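Local coordinates for protein phosphohistidine phosphatase sixA (Escherichia coli, PDB 1UJC) that removes the phosphoryl group from phosphohistidine in the HPt domain of the ArcB sensor, a component of the multistep His-Asp phosphorelay, at residues A[21-25]-A[26-30]; A[36-40]-A[41-45]; A[61-64]-A[65-69]; A[105-108]-A[109-113]. One frame throughout, in Å; residues are numbered along the deposited sequence.

Contact 4 is the buried one, and it lies nearest the centre of the chain. It joins strand 102-107 to helix 111-119 and grips the tungstate with a histidine ring and a backbone N-H. Contacts 1 and 2 sit at the two ends of helix 25-40, their centres about 20 Å apart. Contact 1 is a partly buried N-cap; contact 2 is a surface C-terminal turn with an amide stacked on a tryptophan. Contact 3 ends the neighbouring helix 54-66 and carries a hydrated calcium ion. It touches both: E62 meets C28 of contact 1, and C66, L67 and L69 pack on contact 2. Contacts 1 to 3 thus cap and close helices, whereas contact 4 supplies part of the anion site.

Contact 1. Residues A[21-25]-A[26-30]; sequences RPLTT and NGCDE
T24 caps the start of helix 25-40 with its hydroxyl. T24 OG1 accepts from G27 N at 2.8 Å, with an N-H...O angle of 158°. The first torsion, chi1 68°, puts OG1 between the backbone N and the carbonyl carbon of its own residue, and there it faces the amide of G27. The same hydroxyl is hydrogen-bonded to D10 OD2, outside this turn, so one oxygen links the helix start to the loop after strand 2-7. Two i to i+4 bonds begin the helix. C28 N gives its hydrogen to T24 O at 2.8 Å, and D29 N gives its hydrogen to T25 O, also at 2.8 Å. The second of these is the straighter, at 166°. E30 N closes the next turn on N26 O.

The side chains add modest packing. L23 CB lies 4.1 Å from C28 SG. L23 also reaches T59 of helix 54-66, and C28 touches Q58 and E62 there. On the outer side T25 and D29 run alongside each other and point the same way. T25 CG2 comes within 3.4 Å of D29 OD2, a methyl against a carboxylate oxygen. D29 OD2 also sits 2.8 Å from T25 O with no hydrogen bond between them. Two acceptors this close would probably be unfavourable for a charged carboxylate.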
loop_
_atom_site.group_PDB
_atom_site.type_symbol
_atom_site.label_atom_id
_atom_site.label_comp_id
_atom_site.label_asym_id
_atom_site.label_seq_id
_atom_site.Cartn_x
_atom_site.Cartn_y
_atom_site.Cartn_z
ATOM N N ARG A 21 16.998 -0.076 -4.870
ATOM C CA ARG A 21 17.375 -0.348 -3.480
ATOM C C ARG A 21 16.538 -1.515 -2.978
ATOM O O ARG A 21 15.311 -1.475 -3.034
ATOM C CB ARG A 21 17.099 0.870 -2.594
ATOM C CG ARG A 21 17.939 2.097 -2.899
ATOM C CD ARG A 21 17.283 3.341 -2.312
ATOM N NE ARG A 21 16.944 3.169 -0.902
ATOM C CZ ARG A 21 15.969 3.827 -0.286
ATOM N NH1 ARG A 21 15.235 4.702 -0.961
ATOM N NH2 ARG A 21 15.725 3.609 1.001
ATOM N N PRO A 22 17.188 -2.578 -2.483
ATOM C CA PRO A 22 16.448 -3.738 -1.982
ATOM C C PRO A 22 15.930 -3.531 -0.558
ATOM O O PRO A 22 16.282 -2.560 0.116
ATOM C CB PRO A 22 17.482 -4.854 -2.054
ATOM C CG PRO A 22 18.739 -4.128 -1.667
ATOM C CD PRO A 22 18.641 -2.836 -2.470
ATOM N N LEU A 23 15.098 -4.459 -0.103
ATOM C CA LEU A 23 14.542 -4.391 1.240
ATOM C C LEU A 23 15.591 -4.926 2.213
ATOM O O LEU A 23 16.435 -5.730 1.836
ATOM C CB LEU A 23 13.275 -5.250 1.302
ATOM C CG LEU A 23 11.981 -4.679 1.894
ATOM C CD1 LEU A 23 11.790 -3.218 1.481
ATOM C CD2 LEU A 23 10.811 -5.535 1.423
ATOM N N THR A 24 15.565 -4.458 3.455
ATOM C CA THR A 24 16.508 -4.958 4.453
ATOM C C THR A 24 15.843 -6.159 5.125
ATOM O O THR A 24 14.644 -6.393 4.959
ATOM C CB THR A 24 16.786 -3.927 5.557
ATOM O OG1 THR A 24 15.599 -3.754 6.342
ATOM C CG2 THR A 24 17.205 -2.586 4.960
ATOM N N THR A 25 16.626 -6.909 5.891
ATOM C CA THR A 25 16.115 -8.065 6.609
ATOM C C THR A 25 14.957 -7.638 7.506
ATOM O O THR A 25 13.915 -8.291 7.537
ATOM C CB THR A 25 17.227 -8.693 7.465
ATOM O OG1 THR A 25 18.234 -9.227 6.597
ATOM C CG2 THR A 25 16.678 -9.794 8.344
ATOM N N ASN A 26 15.148 -6.540 8.230
ATOM C CA ASN A 26 14.119 -6.008 9.123
ATOM C C ASN A 26 12.909 -5.596 8.294
ATOM O O ASN A 26 11.770 -5.864 8.673
ATOM C CB ASN A 26 14.667 -4.803 9.902
ATOM C CG ASN A 26 13.589 -4.059 10.675
ATOM O OD1 ASN A 26 13.023 -4.574 11.647
ATOM N ND2 ASN A 26 13.295 -2.837 10.238
ATOM N N GLY A 27 13.164 -4.951 7.158
ATOM C CA GLY A 27 12.084 -4.528 6.285
ATOM C C GLY A 27 11.251 -5.720 5.859
ATOM O O GLY A 27 10.031 -5.618 5.717
ATOM N N CYS A 28 11.915 -6.852 5.638
ATOM C CA CYS A 28 11.230 -8.078 5.259
ATOM C C CYS A 28 10.454 -8.583 6.469
ATOM O O CYS A 28 9.263 -8.882 6.376
ATOM C CB CYS A 28 12.235 -9.152 4.816
ATOM S SG CYS A 28 12.976 -8.888 3.185
ATOM N N ASP A 29 11.136 -8.662 7.608
ATOM C CA ASP A 29 10.512 -9.140 8.834
ATOM C C ASP A 29 9.242 -8.370 9.174
ATOM O O ASP A 29 8.191 -8.968 9.410
ATOM C CB ASP A 29 11.484 -9.048 10.013
ATOM C CG ASP A 29 12.746 -9.873 9.806
ATOM O OD1 ASP A 29 12.653 -11.016 9.309
ATOM O OD2 ASP A 29 13.834 -9.377 10.160
ATOM N N GLU A 30 9.335 -7.043 9.194
ATOM C CA GLU A 30 8.180 -6.218 9.522
ATOM C C GLU A 30 7.081 -6.303 8.479
ATOM O O GLU A 30 5.900 -6.203 8.812
ATOM C CB GLU A 30 8.590 -4.760 9.697
ATOM C CG GLU A 30 9.621 -4.545 10.773
ATOM C CD GLU A 30 9.762 -3.089 11.132
ATOM O OE1 GLU A 30 9.820 -2.255 10.201
ATOM O OE2 GLU A 30 9.818 -2.781 12.342
#

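Contact 2. Residues A[36-40]-A[41-45]; sequences NWLKG and QKVEI
The side chain of Q41 folds back over the indole of W37. CG is the atom over the ring: Q41 CG stands 3.8 Å from the centroid of the W37 six-membered ring, 12° off the normal, a CH-pi contact. The amide beyond it also lies flat on the indole, with the two planes only 9° apart. Q41 CD is 3.7 Å from W37 CZ2. A bend at chi2 of Q41 (-70°) lays the amide over the indole. Water 1 ties the pair together, donating to W37 O and accepting from Q41 NE2. Elsewhere the W37 ring meets that of W148 at about a right angle.

The turn is a Schellman motif that ends helix 25-40. K42, with positive phi, is its C-prime residue. V43 N reaches back to L38 O at 3.3 Å, and K42 N reaches K39 O at 3.2 Å. L38 O has a second donor, Q41 N at 2.9 Å, which comes from the opposite face of the carbonyl plane.

V43 then brings its side chain back onto the helix. Its CG2 packs on L38 CD2 at 3.8 Å, the two side chains crossing at a slant. L38 also touches L67, while V43 leans on F4 of strand 2-7. K42 curls its aliphatic chain around the turn, bent at chi2, chi3 and chi4, and K42 CE comes to 3.4 Å from K39 O.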
loop_
_atom_site.group_PDB
_atom_site.type_symbol
_atom_site.label_atom_id
_atom_site.label_comp_id
_atom_site.label_asym_id
_atom_site.label_seq_id
_atom_site.Cartn_x
_atom_site.Cartn_y
_atom_site.Cartn_z
ATOM N N ASN A 36 0.780 -10.845 8.268
ATOM C CA ASN A 36 0.114 -11.792 9.148
ATOM C C ASN A 36 -0.981 -11.110 9.955
ATOM O O ASN A 36 -2.027 -11.700 10.214
ATOM C CB ASN A 36 1.124 -12.466 10.085
ATOM C CG ASN A 36 2.013 -13.468 9.358
ATOM O OD1 ASN A 36 1.531 -14.284 8.562
ATOM N ND2 ASN A 36 3.312 -13.420 9.635
ATOM N N TRP A 37 -0.747 -9.863 10.348
ATOM C CA TRP A 37 -1.750 -9.134 11.111
ATOM C C TRP A 37 -3.013 -9.003 10.256
ATOM O O TRP A 37 -4.124 -9.246 10.730
ATOM C CB TRP A 37 -1.233 -7.748 11.501
ATOM C CG TRP A 37 -2.241 -6.963 12.259
ATOM C CD1 TRP A 37 -2.616 -7.145 13.561
ATOM C CD2 TRP A 37 -3.074 -5.921 11.743
ATOM N NE1 TRP A 37 -3.637 -6.281 13.887
ATOM C CE2 TRP A 37 -3.938 -5.518 12.789
ATOM C CE3 TRP A 37 -3.179 -5.288 10.496
ATOM C CZ2 TRP A 37 -4.892 -4.513 12.626
ATOM C CZ3 TRP A 37 -4.127 -4.291 10.333
ATOM C CH2 TRP A 37 -4.972 -3.912 11.394
ATOM N N LEU A 38 -2.836 -8.624 8.995
ATOM C CA LEU A 38 -3.963 -8.483 8.080
ATOM C C LEU A 38 -4.675 -9.817 7.926
ATOM O O LEU A 38 -5.899 -9.869 7.883
ATOM C CB LEU A 38 -3.493 -8.001 6.710
ATOM C CG LEU A 38 -3.153 -6.519 6.569
ATOM C CD1 LEU A 38 -2.703 -6.248 5.143
ATOM C CD2 LEU A 38 -4.376 -5.667 6.911
ATOM N N LYS A 39 -3.897 -10.893 7.844
ATOM C CA LYS A 39 -4.447 -12.233 7.709
ATOM C C LYS A 39 -5.317 -12.530 8.924
ATOM O O LYS A 39 -6.390 -13.122 8.810
ATOM C CB LYS A 39 -3.309 -13.249 7.605
ATOM C CG LYS A 39 -3.737 -14.707 7.644
ATOM C CD LYS A 39 -2.511 -15.611 7.563
ATOM C CE LYS A 39 -2.881 -17.074 7.653
ATOM N NZ LYS A 39 -1.668 -17.938 7.572
ATOM N N GLY A 40 -4.848 -12.105 10.092
ATOM C CA GLY A 40 -5.604 -12.320 11.310
ATOM C C GLY A 40 -6.856 -11.464 11.351
ATOM O O GLY A 40 -7.780 -11.742 12.110
ATOM N N GLN A 41 -6.896 -10.420 10.529
ATOM C CA GLN A 41 -8.051 -9.530 10.492
ATOM C C GLN A 41 -9.109 -10.008 9.511
ATOM O O GLN A 41 -10.091 -9.313 9.259
ATOM C CB GLN A 41 -7.608 -8.113 10.132
ATOM C CG GLN A 41 -6.773 -7.438 11.215
ATOM C CD GLN A 41 -7.584 -7.098 12.450
ATOM O OE1 GLN A 41 -8.542 -6.327 12.382
ATOM N NE2 GLN A 41 -7.201 -7.668 13.586
ATOM N N LYS A 42 -8.910 -11.204 8.965
ATOM C CA LYS A 42 -9.852 -11.771 8.011
ATOM C C LYS A 42 -9.917 -10.888 6.778
ATOM O O LYS A 42 -10.987 -10.677 6.205
ATOM C CB LYS A 42 -11.244 -11.888 8.644
ATOM C CG LYS A 42 -11.483 -13.138 9.503
ATOM C CD LYS A 42 -10.387 -13.384 10.524
ATOM C CE LYS A 42 -9.311 -14.311 9.979
ATOM N NZ LYS A 42 -9.888 -15.618 9.536
ATOM N N VAL A 43 -8.757 -10.376 6.378
ATOM C CA VAL A 43 -8.650 -9.514 5.211
ATOM C C VAL A 43 -8.456 -10.370 3.965
ATOM O O VAL A 43 -7.591 -11.250 3.931
ATOM C CB VAL A 43 -7.454 -8.546 5.347
ATOM C CG1 VAL A 43 -7.359 -7.663 4.119
ATOM C CG2 VAL A 43 -7.610 -7.701 6.601
ATOM N N GLU A 44 -9.276 -10.121 2.951
ATOM C CA GLU A 44 -9.207 -10.861 1.700
ATOM C C GLU A 44 -8.904 -9.853 0.600
ATOM O O GLU A 44 -9.766 -9.050 0.239
ATOM C CB GLU A 44 -10.546 -11.539 1.415
ATOM C CG GLU A 44 -11.176 -12.215 2.624
ATOM C CD GLU A 44 -12.535 -12.822 2.317
ATOM O OE1 GLU A 44 -13.402 -12.105 1.767
ATOM O OE2 GLU A 44 -12.744 -14.015 2.631
ATOM N N ILE A 45 -7.683 -9.889 0.077
ATOM C CA ILE A 45 -7.278 -8.951 -0.966
ATOM C C ILE A 45 -7.629 -9.470 -2.348
ATOM O O ILE A 45 -7.150 -10.521 -2.763
ATOM C CB ILE A 45 -5.762 -8.677 -0.909
ATOM C CG1 ILE A 45 -5.370 -8.193 0.492
ATOM C CG2 ILE A 45 -5.379 -7.643 -1.952
ATOM C CD1 ILE A 45 -6.027 -6.899 0.909
HETATM O O HOH W 1 -4.845 -9.662 13.339
#

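Contact 3. Residues A[61-64]-A[65-69]; sequences EEVG and DCLNL. With CA (calcium ion), chain B.
V63 O is gripped by two backbone donors where helix 54-66 ends. L67 N and C66 N each stand 2.9 Å from V63 O. The first lies nearly in line with the carbonyl bond; the second comes from above the carbonyl plane. One residue earlier D65 N bonds E62 O at 3.1 Å. Water 2 extends the closure: it donates to G64 O and accepts from L69 N.

L69 swings back to cover this last turn. Its CD1 lies 3.4 Å from G64 CA and 3.9 Å from V63 CG1. The V63 and L69 side chains cross at about a right angle. The carboxylates of E62 and D65 both form salt bridges to R32 of helix 25-40, which fastens the two helices together.

D65 O binds the calcium ion at 2.6 Å. Five waters complete the ligands seen, and one of them, water 3, also donates to C66 O at 3.0 Å. With a single protein ligand the ion is held mainly through water. This suggests a loosely attached ion at the surface, while R32 probably offsets the negative charge of the two acidic side chains.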
loop_
_atom_site.group_PDB
_atom_site.type_symbol
_atom_site.label_atom_id
_atom_site.label_comp_id
_atom_site.label_asym_id
_atom_site.label_seq_id
_atom_site.Cartn_x
_atom_site.Cartn_y
_atom_site.Cartn_z
ATOM N N GLU A 61 6.252 -9.221 -2.335
ATOM C CA GLU A 61 6.665 -10.627 -2.289
ATOM C C GLU A 61 6.496 -11.151 -0.875
ATOM O O GLU A 61 5.828 -12.158 -0.640
ATOM C CB GLU A 61 8.145 -10.798 -2.657
ATOM C CG GLU A 61 8.578 -10.316 -4.020
ATOM C CD GLU A 61 10.094 -10.432 -4.210
ATOM O OE1 GLU A 61 10.602 -9.908 -5.222
ATOM O OE2 GLU A 61 10.774 -11.047 -3.344
ATOM N N GLU A 62 7.125 -10.450 0.062
ATOM C CA GLU A 62 7.101 -10.815 1.473
ATOM C C GLU A 62 5.683 -10.956 2.011
ATOM O O GLU A 62 5.359 -11.932 2.694
ATOM C CB GLU A 62 7.887 -9.773 2.275
ATOM C CG GLU A 62 9.381 -9.775 1.960
ATOM C CD GLU A 62 10.087 -11.020 2.475
ATOM O OE1 GLU A 62 10.957 -11.568 1.759
ATOM O OE2 GLU A 62 9.776 -11.444 3.605
ATOM N N VAL A 63 4.837 -9.982 1.696
ATOM C CA VAL A 63 3.455 -10.008 2.142
ATOM C C VAL A 63 2.734 -11.209 1.546
ATOM O O VAL A 63 2.043 -11.940 2.255
ATOM C CB VAL A 63 2.714 -8.720 1.732
ATOM C CG1 VAL A 63 1.218 -8.875 1.968
ATOM C CG2 VAL A 63 3.246 -7.543 2.535
ATOM N N GLY A 64 2.904 -11.403 0.242
ATOM C CA GLY A 64 2.265 -12.512 -0.445
ATOM C C GLY A 64 2.652 -13.860 0.126
ATOM O O GLY A 64 1.950 -14.856 -0.073
ATOM N N ASP A 65 3.772 -13.894 0.838
ATOM C CA ASP A 65 4.246 -15.125 1.449
ATOM C C ASP A 65 3.460 -15.475 2.704
ATOM O O ASP A 65 3.428 -16.626 3.101
ATOM C CB ASP A 65 5.729 -15.016 1.809
ATOM C CG ASP A 65 6.643 -15.300 0.632
ATOM O OD1 ASP A 65 6.140 -15.584 -0.476
ATOM O OD2 ASP A 65 7.870 -15.241 0.824
ATOM N N CYS A 66 2.827 -14.486 3.329
ATOM C CA CYS A 66 2.073 -14.741 4.552
ATOM C C CYS A 66 0.567 -14.569 4.384
ATOM O O CYS A 66 -0.223 -15.138 5.139
ATOM C CB CYS A 66 2.560 -13.810 5.665
ATOM S SG CYS A 66 4.347 -13.794 5.927
ATOM N N LEU A 67 0.175 -13.786 3.390
ATOM C CA LEU A 67 -1.233 -13.508 3.135
ATOM C C LEU A 67 -1.611 -13.979 1.730
ATOM O O LEU A 67 -0.855 -13.780 0.782
ATOM C CB LEU A 67 -1.462 -12.000 3.280
ATOM C CG LEU A 67 -2.845 -11.356 3.219
ATOM C CD1 LEU A 67 -3.700 -11.827 4.379
ATOM C CD2 LEU A 67 -2.678 -9.842 3.291
ATOM N N ASN A 68 -2.771 -14.613 1.595
ATOM C CA ASN A 68 -3.208 -15.094 0.287
ATOM C C ASN A 68 -3.481 -13.898 -0.620
ATOM O O ASN A 68 -4.430 -13.144 -0.391
ATOM C CB ASN A 68 -4.487 -15.939 0.409
ATOM C CG ASN A 68 -4.364 -17.060 1.433
ATOM O OD1 ASN A 68 -3.299 -17.666 1.586
ATOM N ND2 ASN A 68 -5.464 -17.355 2.127
ATOM N N LEU A 69 -2.644 -13.719 -1.638
ATOM C CA LEU A 69 -2.801 -12.609 -2.574
ATOM C C LEU A 69 -3.098 -13.102 -3.983
ATOM O O LEU A 69 -2.840 -14.260 -4.312
ATOM C CB LEU A 69 -1.533 -11.747 -2.600
ATOM C CG LEU A 69 -1.233 -10.911 -1.354
ATOM C CD1 LEU A 69 0.061 -10.126 -1.540
ATOM C CD2 LEU A 69 -2.388 -9.966 -1.103
HETATM CA CA CA B . 3.532 -18.899 4.377
HETATM O O HOH W 2 -0.057 -14.954 -1.956
HETATM O O HOH W 3 1.086 -17.806 5.249
HETATM O O HOH W 4 5.860 -19.238 2.868
HETATM O O HOH W 5 2.008 -19.380 2.027
HETATM O O HOH W 6 5.620 -20.016 5.874
HETATM O O HOH W 7 5.357 -17.277 5.677
#

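Contact 4. Residues A[105-108]-A[109-113]; sequences VISH and LPLVG. With WO4 (tungstate(VI)ion), chain C.
This is a buried turn near the centre of the chain, where strand 102-107 passes into helix 111-119. H108 stands at the end of the strand. H108 O accepts from V112 N at 2.9 Å and 164°, the bond that starts the helix. Between them the chain turns at P110, which follows a cis peptide bond.

The apolar side chains of the helix start pack against the end of the strand. V112 CG1 lies 3.7 Å from S107 CB. L111 CD2 comes to 3.6 Å from S107 OG, a methyl beside a hydroxyl whose hydrogen bond goes to L79 O. V112 also touches I5 of strand 2-7.

Two consecutive residues, H108 and L109, hold the tungstate. H108 ND1 donates to tungstate O2 at 2.8 Å and 152°. The oxygen lies at the ring edge, in the ring plane. L109 N donates to tungstate O1 at 3.0 Å, and its angle of 171° is nearly straight. In H108, chi1 swings the ring beside the backbone N, and chi2 turns ND1 to O2. Its other nitrogen, NE2, is hydrogen-bonded to S51 OG, so the rotation of the ring is fixed from both ends. The rings of H8 and F53 also meet the H108 ring.

R7 NE and R55 NE bond the same tungstate, and H8 belongs to the pocket as well. Two arginines and two histidines around an oxyanion are typical of the phosphate pocket of the histidine phosphatase superfamily.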
loop_
_atom_site.group_PDB
_atom_site.type_symbol
_atom_site.label_atom_id
_atom_site.label_comp_id
_atom_site.label_asym_id
_atom_site.label_seq_id
_atom_site.Cartn_x
_atom_site.Cartn_y
_atom_site.Cartn_z
ATOM N N VAL A 105 -2.537 -1.524 -1.869
ATOM C CA VAL A 105 -1.645 -0.621 -2.603
ATOM C C VAL A 105 -0.320 -0.473 -1.861
ATOM O O VAL A 105 -0.291 -0.020 -0.718
ATOM C CB VAL A 105 -2.276 0.789 -2.749
ATOM C CG1 VAL A 105 -1.356 1.696 -3.567
ATOM C CG2 VAL A 105 -3.645 0.685 -3.400
ATOM N N ILE A 106 0.775 -0.858 -2.508
ATOM C CA ILE A 106 2.095 -0.762 -1.894
ATOM C C ILE A 106 2.858 0.343 -2.606
ATOM O O ILE A 106 3.080 0.271 -3.816
ATOM C CB ILE A 106 2.854 -2.101 -2.006
ATOM C CG1 ILE A 106 2.106 -3.183 -1.224
ATOM C CG2 ILE A 106 4.257 -1.950 -1.459
ATOM C CD1 ILE A 106 2.750 -4.560 -1.300
ATOM N N SER A 107 3.264 1.364 -1.854
ATOM C CA SER A 107 3.949 2.502 -2.449
ATOM C C SER A 107 5.040 3.132 -1.586
ATOM O O SER A 107 5.717 2.447 -0.820
ATOM C CB SER A 107 2.910 3.561 -2.826
ATOM O OG SER A 107 3.466 4.586 -3.625
ATOM N N HIS A 108 5.206 4.447 -1.723
ATOM C CA HIS A 108 6.233 5.164 -0.983
ATOM C C HIS A 108 5.764 6.519 -0.482
ATOM O O HIS A 108 4.674 6.990 -0.822
ATOM C CB HIS A 108 7.459 5.444 -1.864
ATOM C CG HIS A 108 7.783 4.366 -2.850
ATOM N ND1 HIS A 108 9.004 3.726 -2.870
ATOM C CD2 HIS A 108 7.074 3.856 -3.885
ATOM C CE1 HIS A 108 9.031 2.868 -3.875
ATOM N NE2 HIS A 108 7.873 2.928 -4.506
ATOM N N LEU A 109 6.610 7.132 0.341
ATOM C CA LEU A 109 6.360 8.479 0.830
ATOM C C LEU A 109 6.842 9.267 -0.384
ATOM O O LEU A 109 7.743 8.821 -1.090
ATOM C CB LEU A 109 7.265 8.831 2.011
ATOM C CG LEU A 109 7.195 8.105 3.354
ATOM C CD1 LEU A 109 8.332 8.614 4.233
ATOM C CD2 LEU A 109 5.856 8.345 4.013
ATOM N N PRO A 110 6.267 10.446 -0.638
ATOM C CA PRO A 110 5.201 11.075 0.140
ATOM C C PRO A 110 3.827 10.711 -0.414
ATOM O O PRO A 110 2.797 11.094 0.153
ATOM C CB PRO A 110 5.509 12.552 -0.028
ATOM C CG PRO A 110 5.903 12.609 -1.475
ATOM C CD PRO A 110 6.790 11.379 -1.654
ATOM N N LEU A 111 3.825 9.964 -1.516
ATOM C CA LEU A 111 2.587 9.559 -2.178
ATOM C C LEU A 111 1.532 8.920 -1.273
ATOM O O LEU A 111 0.363 9.291 -1.332
ATOM C CB LEU A 111 2.901 8.613 -3.343
ATOM C CG LEU A 111 1.711 8.040 -4.123
ATOM C CD1 LEU A 111 0.674 9.113 -4.380
ATOM C CD2 LEU A 111 2.212 7.446 -5.430
ATOM N N VAL A 112 1.939 7.974 -0.434
ATOM C CA VAL A 112 0.992 7.293 0.445
ATOM C C VAL A 112 0.215 8.257 1.331
ATOM O O VAL A 112 -0.991 8.096 1.522
ATOM C CB VAL A 112 1.700 6.231 1.318
ATOM C CG1 VAL A 112 2.249 5.123 0.431
ATOM C CG2 VAL A 112 2.817 6.871 2.124
ATOM N N GLY A 113 0.902 9.263 1.863
ATOM C CA GLY A 113 0.236 10.238 2.706
ATOM C C GLY A 113 -0.773 11.063 1.922
ATOM O O GLY A 113 -1.929 11.207 2.340
HETATM W W WO4 C . 10.543 5.493 0.756
HETATM O O1 WO4 C . 8.915 5.503 1.346
HETATM O O2 WO4 C . 10.582 4.859 -0.858
HETATM O O3 WO4 C . 11.601 4.673 1.849
HETATM O O4 WO4 C . 11.101 7.128 0.658
#